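PDB 6V55: adhesion G-protein coupled receptor G6 from Danio rerio, which probably acts as a cell-surface adhesion receptor in myelination, presenting a large, calcium-binding, multidomain extracellular region that is glycosylated. Local coordinates for residues R359-T362 with A363-Q367; L132-S135 with N136-I140; A72-C75 with G76-N80. All coordinates share one frame; numbering follows the deposited sequence.

Contact 1: R359-T362 with A363-Q367; sequences RDAT and AIISQ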
ATOM      1  N   ARG A 359     -51.021   2.034  23.826  1.00 56.19           N
ATOM      2  CA  ARG A 359     -50.229   1.081  23.066  1.00 55.38           C
ATOM      3  C   ARG A 359     -48.796   1.005  23.573  1.00 57.05           C
ATOM      4  O   ARG A 359     -48.373   1.742  24.471  1.00 56.95           O
ATOM      5  CB  ARG A 359     -50.223   1.476  21.591  1.00 54.13           C
ATOM      6  CG  ARG A 359     -49.425   2.742  21.332  1.00 52.36           C
ATOM      7  CD  ARG A 359     -49.914   3.418  20.083  1.00 51.73           C
ATOM      8  NE  ARG A 359     -49.432   4.785  19.985  1.00 53.86           N
ATOM      9  CZ  ARG A 359     -49.834   5.644  19.054  1.00 59.40           C
ATOM     10  NH1 ARG A 359     -50.734   5.276  18.143  1.00 60.02           N
ATOM     11  NH2 ARG A 359     -49.347   6.879  19.023  1.00 61.40           N
ATOM     12  N   ASP A 360     -48.055   0.075  22.968  1.00 57.49           N
ATOM     13  CA  ASP A 360     -46.601   0.022  23.044  1.00 56.74           C
ATOM     14  C   ASP A 360     -46.086   0.474  21.685  1.00 50.26           C
ATOM     15  O   ASP A 360     -46.266  -0.227  20.682  1.00 49.14           O
ATOM     16  CB  ASP A 360     -46.110  -1.383  23.387  1.00 59.99           C
ATOM     17  CG  ASP A 360     -44.623  -1.567  23.111  1.00 61.25           C
ATOM     18  OD1 ASP A 360     -43.784  -1.107  23.931  1.00 61.53           O
ATOM     19  OD2 ASP A 360     -44.296  -2.164  22.060  1.00 60.44           O
ATOM     20  N   ALA A 361     -45.445   1.643  21.655  1.00 44.62           N
ATOM     21  CA  ALA A 361     -45.075   2.270  20.395  1.00 37.86           C
ATOM     22  C   ALA A 361     -43.906   1.586  19.697  1.00 42.68           C
ATOM     23  O   ALA A 361     -43.695   1.848  18.507  1.00 46.85           O
ATOM     24  CB  ALA A 361     -44.753   3.747  20.633  1.00 33.43           C
ATOM     25  N   THR A 362     -43.162   0.713  20.393  1.00 41.42           N
ATOM     26  CA  THR A 362     -42.011   0.042  19.786  1.00 41.68           C
ATOM     27  C   THR A 362     -42.435  -0.935  18.688  1.00 47.52           C
ATOM     28  O   THR A 362     -41.759  -1.040  17.656  1.00 53.05           O
ATOM     29  CB  THR A 362     -41.196  -0.684  20.858  1.00 37.85           C
ATOM     30  OG1 THR A 362     -41.083   0.128  22.037  1.00 37.25           O
ATOM     31  CG2 THR A 362     -39.829  -0.955  20.356  1.00 34.92           C
ATOM     32  N   ALA A 363     -43.574  -1.619  18.875  1.00 45.33           N
ATOM     33  CA  ALA A 363     -44.097  -2.512  17.840  1.00 37.74           C
ATOM     34  C   ALA A 363     -44.557  -1.729  16.622  1.00 33.62           C
ATOM     35  O   ALA A 363     -44.275  -2.129  15.484  1.00 33.85           O
ATOM     36  CB  ALA A 363     -45.249  -3.354  18.392  1.00 35.70           C
ATOM     37  N   ILE A 364     -45.214  -0.588  16.856  1.00 35.39           N
ATOM     38  CA  ILE A 364     -45.750   0.248  15.780  1.00 35.28           C
ATOM     39  C   ILE A 364     -44.615   0.903  15.005  1.00 36.80           C
ATOM     40  O   ILE A 364     -44.647   0.953  13.768  1.00 42.77           O
ATOM     41  CB  ILE A 364     -46.729   1.300  16.356  1.00 36.94           C
ATOM     42  CG1 ILE A 364     -47.949   0.654  17.040  1.00 40.75           C
ATOM     43  CG2 ILE A 364     -47.248   2.238  15.283  1.00 34.14           C
ATOM     44  CD1 ILE A 364     -48.584  -0.523  16.281  1.00 43.99           C
ATOM     45  N   ILE A 365     -43.565   1.351  15.718  1.00 35.72           N
ATOM     46  CA  ILE A 365     -42.415   2.003  15.082  1.00 32.19           C
ATOM     47  C   ILE A 365     -41.614   1.007  14.256  1.00 30.64           C
ATOM     48  O   ILE A 365     -41.283   1.282  13.089  1.00 29.54           O
ATOM     49  CB  ILE A 365     -41.531   2.701  16.136  1.00 31.02           C
ATOM     50  CG1 ILE A 365     -42.158   4.027  16.535  1.00 29.32           C
ATOM     51  CG2 ILE A 365     -40.141   3.012  15.608  1.00 22.97           C
ATOM     52  CD1 ILE A 365     -41.704   4.519  17.883  1.00 28.87           C
ATOM     53  N   SER A 366     -41.342  -0.179  14.817  1.00 35.71           N
ATOM     54  CA  SER A 366     -40.553  -1.178  14.103  1.00 44.37           C
ATOM     55  C   SER A 366     -41.291  -1.748  12.881  1.00 48.60           C
ATOM     56  O   SER A 366     -40.658  -1.992  11.848  1.00 51.71           O
ATOM     57  CB  SER A 366     -40.095  -2.272  15.082  1.00 46.25           C
ATOM     58  OG  SER A 366     -40.973  -3.374  15.127  1.00 50.33           O
ATOM     59  N   GLN A 367     -42.624  -1.853  12.920  1.00 47.57           N
ATOM     60  CA  GLN A 367     -43.339  -2.324  11.735  1.00 44.67           C
ATOM     61  C   GLN A 367     -43.473  -1.231  10.676  1.00 34.49           C
ATOM     62  O   GLN A 367     -43.378  -1.539   9.477  1.00 28.60           O
ATOM     63  CB  GLN A 367     -44.695  -2.897  12.152  1.00 51.12           C
ATOM     64  CG  GLN A 367     -45.559  -3.413  11.052  1.00 60.07           C
ATOM     65  CD  GLN A 367     -47.040  -3.310  11.413  1.00 67.79           C
ATOM     66  OE1 GLN A 367     -47.788  -4.296  11.342  1.00 70.87           O
ATOM     67  NE2 GLN A 367     -47.455  -2.127  11.866  1.00 67.28           N
TER
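The flat group in play is the D360 carboxylate, met by A363: OD2 lies 3.3 Å from A363 N, and the A363 methyl, CB, sits 4.0 Å from the same oxygen. D360 stands at the N-cap of the helix 361-374, and its side chain makes a weak capping bond, the A363 N-H pointing to OD2 at 148°. With CG anti to the backbone N (chi1 165°), the carboxylate is carried round toward the A363 amide. Behind the cap the regular i to i+4 ladder begins. I365 N gives its hydrogen to A361 O over 2.8 Å, and S366 N reaches T362 O at 3.0 Å. The helix belongs to the SEA domain and lies against its antiparallel sheet. On the side facing that sheet, A361 CB touches I365 CD1 at 4.2 Å, and both side chains meet Y403 of strand 399-410. I365 CG1 stands beside its own backbone N (chi1 -79°), which also brings CG1 within 3.3 Å of A361 O. I365 reaches further to V351 of strand 342-353, while R359, just ahead of the cap, forms a salt bridge with D353.

Contact 2: L132-S135 with N136-I140; sequences LRVS and NSISI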
ATOM      1  N   LEU A 132     -16.831  31.780 -23.744  1.00 53.26           N
ATOM      2  CA  LEU A 132     -16.632  30.335 -23.645  1.00 54.84           C
ATOM      3  C   LEU A 132     -16.387  29.828 -25.064  1.00 53.33           C
ATOM      4  O   LEU A 132     -17.301  29.380 -25.764  1.00 51.48           O
ATOM      5  CB  LEU A 132     -17.834  29.661 -22.987  1.00 56.66           C
ATOM      6  CG  LEU A 132     -17.901  29.750 -21.462  1.00 56.64           C
ATOM      7  CD1 LEU A 132     -18.583  31.013 -20.970  1.00 55.61           C
ATOM      8  CD2 LEU A 132     -18.626  28.547 -20.933  1.00 55.83           C
ATOM      9  N   ARG A 133     -15.128  29.917 -25.489  1.00 49.53           N
ATOM     10  CA  ARG A 133     -14.759  29.811 -26.888  1.00 41.84           C
ATOM     11  C   ARG A 133     -13.944  28.560 -27.171  1.00 36.52           C
ATOM     12  O   ARG A 133     -13.371  27.936 -26.274  1.00 30.60           O
ATOM     13  CB  ARG A 133     -13.942  31.024 -27.335  1.00 41.74           C
ATOM     14  CG  ARG A 133     -12.735  31.292 -26.464  1.00 43.75           C
ATOM     15  CD  ARG A 133     -11.698  32.182 -27.160  1.00 48.73           C
ATOM     16  NE  ARG A 133     -11.049  31.574 -28.328  1.00 50.40           N
ATOM     17  CZ  ARG A 133     -10.382  32.274 -29.249  1.00 55.84           C
ATOM     18  NH1 ARG A 133     -10.301  33.594 -29.130  1.00 54.89           N
ATOM     19  NH2 ARG A 133      -9.812  31.673 -30.297  1.00 59.77           N
ATOM     20  N   VAL A 134     -13.926  28.205 -28.459  1.00 38.42           N
ATOM     21  CA  VAL A 134     -12.894  27.327 -28.991  1.00 36.60           C
ATOM     22  C   VAL A 134     -11.542  28.001 -28.782  1.00 36.84           C
ATOM     23  O   VAL A 134     -11.412  29.222 -28.940  1.00 37.46           O
ATOM     24  CB  VAL A 134     -13.203  27.019 -30.467  1.00 32.84           C
ATOM     25  CG1 VAL A 134     -12.156  26.130 -31.111  1.00 30.20           C
ATOM     26  CG2 VAL A 134     -14.558  26.335 -30.556  1.00 30.69           C
ATOM     27  N   SER A 135     -10.551  27.229 -28.339  1.00 37.31           N
ATOM     28  CA  SER A 135      -9.287  27.863 -28.001  1.00 38.59           C
ATOM     29  C   SER A 135      -8.472  28.115 -29.261  1.00 38.33           C
ATOM     30  O   SER A 135      -8.666  27.472 -30.300  1.00 38.83           O
ATOM     31  CB  SER A 135      -8.490  27.018 -27.003  1.00 40.48           C
ATOM     32  OG  SER A 135      -7.491  26.262 -27.618  1.00 42.30           O
ATOM     33  N   ASN A 136      -7.514  29.041 -29.151  1.00 41.07           N
ATOM     34  CA  ASN A 136      -6.709  29.435 -30.309  1.00 44.57           C
ATOM     35  C   ASN A 136      -5.656  28.402 -30.704  1.00 39.42           C
ATOM     36  O   ASN A 136      -5.053  28.558 -31.776  1.00 34.73           O
ATOM     37  CB  ASN A 136      -6.049  30.787 -30.059  1.00 51.60           C
ATOM     38  CG  ASN A 136      -5.485  30.912 -28.658  1.00 60.40           C
ATOM     39  OD1 ASN A 136      -5.248  29.908 -27.968  1.00 60.74           O
ATOM     40  ND2 ASN A 136      -5.291  32.155 -28.211  1.00 63.62           N
ATOM     41  N   SER A 137      -5.462  27.343 -29.888  1.00 41.70           N
ATOM     42  CA  SER A 137      -4.822  26.094 -30.320  1.00 43.65           C
ATOM     43  C   SER A 137      -5.447  25.509 -31.594  1.00 45.80           C
ATOM     44  O   SER A 137      -4.737  24.917 -32.420  1.00 45.77           O
ATOM     45  CB  SER A 137      -4.891  25.079 -29.163  1.00 42.76           C
ATOM     46  OG  SER A 137      -4.749  23.733 -29.581  1.00 44.79           O
ATOM     47  N   ILE A 138      -6.758  25.693 -31.789  1.00 46.82           N
ATOM     48  CA  ILE A 138      -7.477  25.203 -32.960  1.00 43.49           C
ATOM     49  C   ILE A 138      -7.656  26.340 -33.966  1.00 41.35           C
ATOM     50  O   ILE A 138      -8.088  27.444 -33.603  1.00 37.46           O
ATOM     51  CB  ILE A 138      -8.832  24.602 -32.549  1.00 40.63           C
ATOM     52  CG1 ILE A 138      -8.632  23.615 -31.384  1.00 35.92           C
ATOM     53  CG2 ILE A 138      -9.496  23.933 -33.730  1.00 39.13           C
ATOM     54  CD1 ILE A 138      -7.677  22.453 -31.709  1.00 36.48           C
ATOM     55  N   SER A 139      -7.318  26.069 -35.230  1.00 43.41           N
ATOM     56  CA  SER A 139      -7.554  26.983 -36.344  1.00 46.44           C
ATOM     57  C   SER A 139      -8.765  26.503 -37.129  1.00 46.62           C
ATOM     58  O   SER A 139      -8.748  25.400 -37.693  1.00 48.16           O
ATOM     59  CB  SER A 139      -6.337  27.066 -37.269  1.00 49.77           C
ATOM     60  OG  SER A 139      -5.685  25.807 -37.393  1.00 53.38           O
ATOM     61  N   ILE A 140      -9.801  27.334 -37.184  1.00 44.10           N
ATOM     62  CA  ILE A 140     -11.017  26.986 -37.912  1.00 40.72           C
ATOM     63  C   ILE A 140     -10.820  27.327 -39.384  1.00 37.60           C
ATOM     64  O   ILE A 140     -10.613  28.506 -39.723  1.00 37.18           O
ATOM     65  CB  ILE A 140     -12.251  27.704 -37.340  1.00 39.18           C
ATOM     66  CG1 ILE A 140     -12.482  27.290 -35.887  1.00 39.38           C
ATOM     67  CG2 ILE A 140     -13.476  27.386 -38.165  1.00 32.95           C
ATOM     68  CD1 ILE A 140     -13.428  28.209 -35.174  1.00 40.48           C
TER
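A beta turn from S135 to I138 closes the short, weakly bonded strand 133-134 within the pentraxin-family region, and S135 holds it from both its backbone and its side chain. The turn bond runs from I138 N to S135 O, 3.0 Å long with an N-H...O angle of 159°. The side chain adds an ST turn, in which the hydroxyl of S135 accepts from the amide two residues on: S137 N approaches S135 OG at 3.2 Å, a weak bond bent to 134°. S137 CB lies equally near that hydroxyl, packing the serine against the bend of the chain.

On the apolar part of the turn, V134 and I138 meet through CG1 of the valine and CB of the isoleucine, 3.9 Å apart, their side chains crossing at about a right angle. V134 CG1 is anti to the backbone N (chi1 179°), a rotation that aims this methyl at the returning chain. R133 bends at chi3 toward V134 O, to which NH2 makes a weak bond; NE lies at the same oxygen too, but at a distance too short to be trusted. From there NH2 comes within 3.7 Å of N136 N, a packing approach oblique to the guanidinium plane.

Around the turn, V134 pairs with L249 of strand 248-251, while R133 and S135 bond through their backbones to T305 and Y303. The segment thus runs between strand 248-251 and the chain at 303-305, with Y303 also touching I138.

Contact 3: A72-C75 with G76-N80; sequences AKFC and GLTAN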
ATOM      1  N   ALA A  72      -9.517  -2.359  -3.013  1.00 29.43           N
ATOM      2  CA  ALA A  72      -9.069  -3.660  -3.469  1.00 20.42           C
ATOM      3  C   ALA A  72      -7.667  -3.974  -2.969  1.00 19.12           C
ATOM      4  O   ALA A  72      -6.787  -3.109  -3.008  1.00 17.86           O
ATOM      5  CB  ALA A  72      -9.106  -3.738  -4.979  1.00 20.26           C
ATOM      6  N   LYS A  73      -7.454  -5.227  -2.540  1.00 16.75           N
ATOM      7  CA  LYS A  73      -6.170  -5.689  -2.021  1.00 15.05           C
ATOM      8  C   LYS A  73      -5.392  -6.437  -3.097  1.00 20.81           C
ATOM      9  O   LYS A  73      -5.974  -7.060  -3.980  1.00 15.99           O
ATOM     10  CB  LYS A  73      -6.347  -6.580  -0.790  1.00 14.99           C
ATOM     11  CG  LYS A  73      -7.358  -7.702  -0.945  1.00 15.18           C
ATOM     12  CD  LYS A  73      -7.450  -8.578   0.297  1.00 15.12           C
ATOM     13  CE  LYS A  73      -8.543  -9.646   0.120  1.00 18.75           C
ATOM     14  NZ  LYS A  73      -8.625 -10.600   1.299  1.00 25.77           N
ATOM     15  N   PHE A  74      -4.060  -6.353  -3.025  1.00 25.49           N
ATOM     16  CA  PHE A  74      -3.163  -6.894  -4.043  1.00 23.79           C
ATOM     17  C   PHE A  74      -1.918  -7.469  -3.373  1.00 21.74           C
ATOM     18  O   PHE A  74      -1.383  -6.874  -2.433  1.00 22.57           O
ATOM     19  CB  PHE A  74      -2.699  -5.819  -5.044  1.00 20.45           C
ATOM     20  CG  PHE A  74      -3.799  -5.184  -5.847  1.00 23.04           C
ATOM     21  CD1 PHE A  74      -4.148  -5.695  -7.101  1.00 22.46           C
ATOM     22  CD2 PHE A  74      -4.461  -4.048  -5.377  1.00 26.64           C
ATOM     23  CE1 PHE A  74      -5.153  -5.105  -7.865  1.00 21.55           C
ATOM     24  CE2 PHE A  74      -5.475  -3.450  -6.128  1.00 27.52           C
ATOM     25  CZ  PHE A  74      -5.820  -3.984  -7.380  1.00 24.65           C
ATOM     26  N   CYS A  75      -1.445  -8.609  -3.870  1.00 19.51           N
ATOM     27  CA  CYS A  75      -0.139  -9.140  -3.497  1.00 19.05           C
ATOM     28  C   CYS A  75       0.379  -9.983  -4.653  1.00 22.77           C
ATOM     29  O   CYS A  75      -0.218 -10.015  -5.730  1.00 28.21           O
ATOM     30  CB  CYS A  75      -0.195  -9.986  -2.233  1.00 17.69           C
ATOM     31  SG  CYS A  75      -1.420 -11.312  -2.326  1.00 24.11           S
ATOM     32  N   GLY A  76       1.471 -10.703  -4.397  1.00 19.70           N
ATOM     33  CA  GLY A  76       2.071 -11.536  -5.424  1.00 21.19           C
ATOM     34  C   GLY A  76       2.645 -10.674  -6.529  1.00 27.19           C
ATOM     35  O   GLY A  76       3.341  -9.684  -6.272  1.00 29.90           O
ATOM     36  N   LEU A  77       2.296 -11.016  -7.770  1.00 26.39           N
ATOM     37  CA  LEU A  77       2.648 -10.208  -8.927  1.00 26.14           C
ATOM     38  C   LEU A  77       1.444  -9.520  -9.544  1.00 30.55           C
ATOM     39  O   LEU A  77       1.580  -8.930 -10.622  1.00 31.90           O
ATOM     40  CB  LEU A  77       3.336 -11.067  -9.984  1.00 24.54           C
ATOM     41  CG  LEU A  77       4.781 -11.341  -9.578  1.00 25.49           C
ATOM     42  CD1 LEU A  77       5.162 -12.750  -9.968  1.00 24.47           C
ATOM     43  CD2 LEU A  77       5.698 -10.303 -10.224  1.00 21.87           C
ATOM     44  N   THR A  78       0.277  -9.575  -8.887  1.00 29.82           N
ATOM     45  CA  THR A  78      -0.981  -9.387  -9.606  1.00 29.42           C
ATOM     46  C   THR A  78      -1.258  -7.938  -9.963  1.00 28.49           C
ATOM     47  O   THR A  78      -2.058  -7.679 -10.861  1.00 34.28           O
ATOM     48  CB  THR A  78      -2.157  -9.940  -8.794  1.00 28.64           C
ATOM     49  OG1 THR A  78      -2.311  -9.180  -7.590  1.00 32.11           O
ATOM     50  CG2 THR A  78      -1.905 -11.390  -8.418  1.00 25.11           C
ATOM     51  N   ALA A  79      -0.591  -6.993  -9.322  1.00 26.90           N
ATOM     52  CA  ALA A  79      -0.837  -5.587  -9.594  1.00 28.37           C
ATOM     53  C   ALA A  79       0.178  -4.985 -10.544  1.00 29.34           C
ATOM     54  O   ALA A  79       0.169  -3.766 -10.704  1.00 25.45           O
ATOM     55  CB  ALA A  79      -0.840  -4.776  -8.293  1.00 29.31           C
ATOM     56  N   ASN A  80       1.014  -5.811 -11.198  1.00 33.56           N
ATOM     57  CA  ASN A  80       2.261  -5.327 -11.794  1.00 37.12           C
ATOM     58  C   ASN A  80       2.036  -4.457 -13.028  1.00 42.10           C
ATOM     59  O   ASN A  80       2.556  -3.346 -13.102  1.00 45.85           O
ATOM     60  CB  ASN A  80       3.176  -6.494 -12.137  1.00 36.56           C
ATOM     61  CG  ASN A  80       4.392  -6.057 -12.917  1.00 36.90           C
ATOM     62  OD1 ASN A  80       5.340  -5.478 -12.365  1.00 39.27           O
ATOM     63  ND2 ASN A  80       4.370  -6.316 -14.215  1.00 35.68           N
TER
HETATM   64  O   HOH W   1      -3.285 -10.343  -5.375  1.00 24.32           O
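The chain leaves strand 71-74 through a type II' beta turn from C75 to T78, closed by T78 N donating to C75 O at 3.2 Å and 168°, and a type I turn from L77 to N80 follows directly. G76 occupies the second position of the first turn with a positive phi of 67°, the backbone shape expected there. The T78 side chain turns OG1 toward C75 O: the hydroxyl lies between the backbone N and the carbonyl carbon (chi1 65°), which leaves OG1 2.9 Å from C75 O. A water bridges the same region, accepting from C75 N at 2.9 Å and donating to T78 OG1 at 2.7 Å. The F74 ring receives T78 OG1 at its edge, near the ring plane, 4.0 Å from CD1. A79 CB packs obliquely on F74 CD1 at 3.6 Å, and F74 and A79 both touch F50 of strand 41-51 in this CUB domain. Just past strand 71-74, an outermost strand of its sheet, the C75 amide is thus satisfied by water while its carbonyl takes the turn bond, and the disulfide from C75 SG to C58 fixes the strand end covalently.

In the fold
The three contacts are separate local turns and caps in series along the chain, in the order contact 3, contact 2, contact 1, and each belongs to a different part of the extracellular region: CUB, pentraxin-like and SEA. None touches another. Contacts 2 and 3 come nearest, with closest atoms about 33 Å apart and centres 44 Å apart; contacts 1 and 2 are farthest, with centres 66 Å apart. Contact 3 lies close to, but not in, the calcium site formed by E53, D61, D98, S100 and V101, the side chain of C75 being about 9 Å from the ion. In contact 1, the side chain of S366 lies about 4 Å from the glycan sugar whose neighbours also include N370 and Y381.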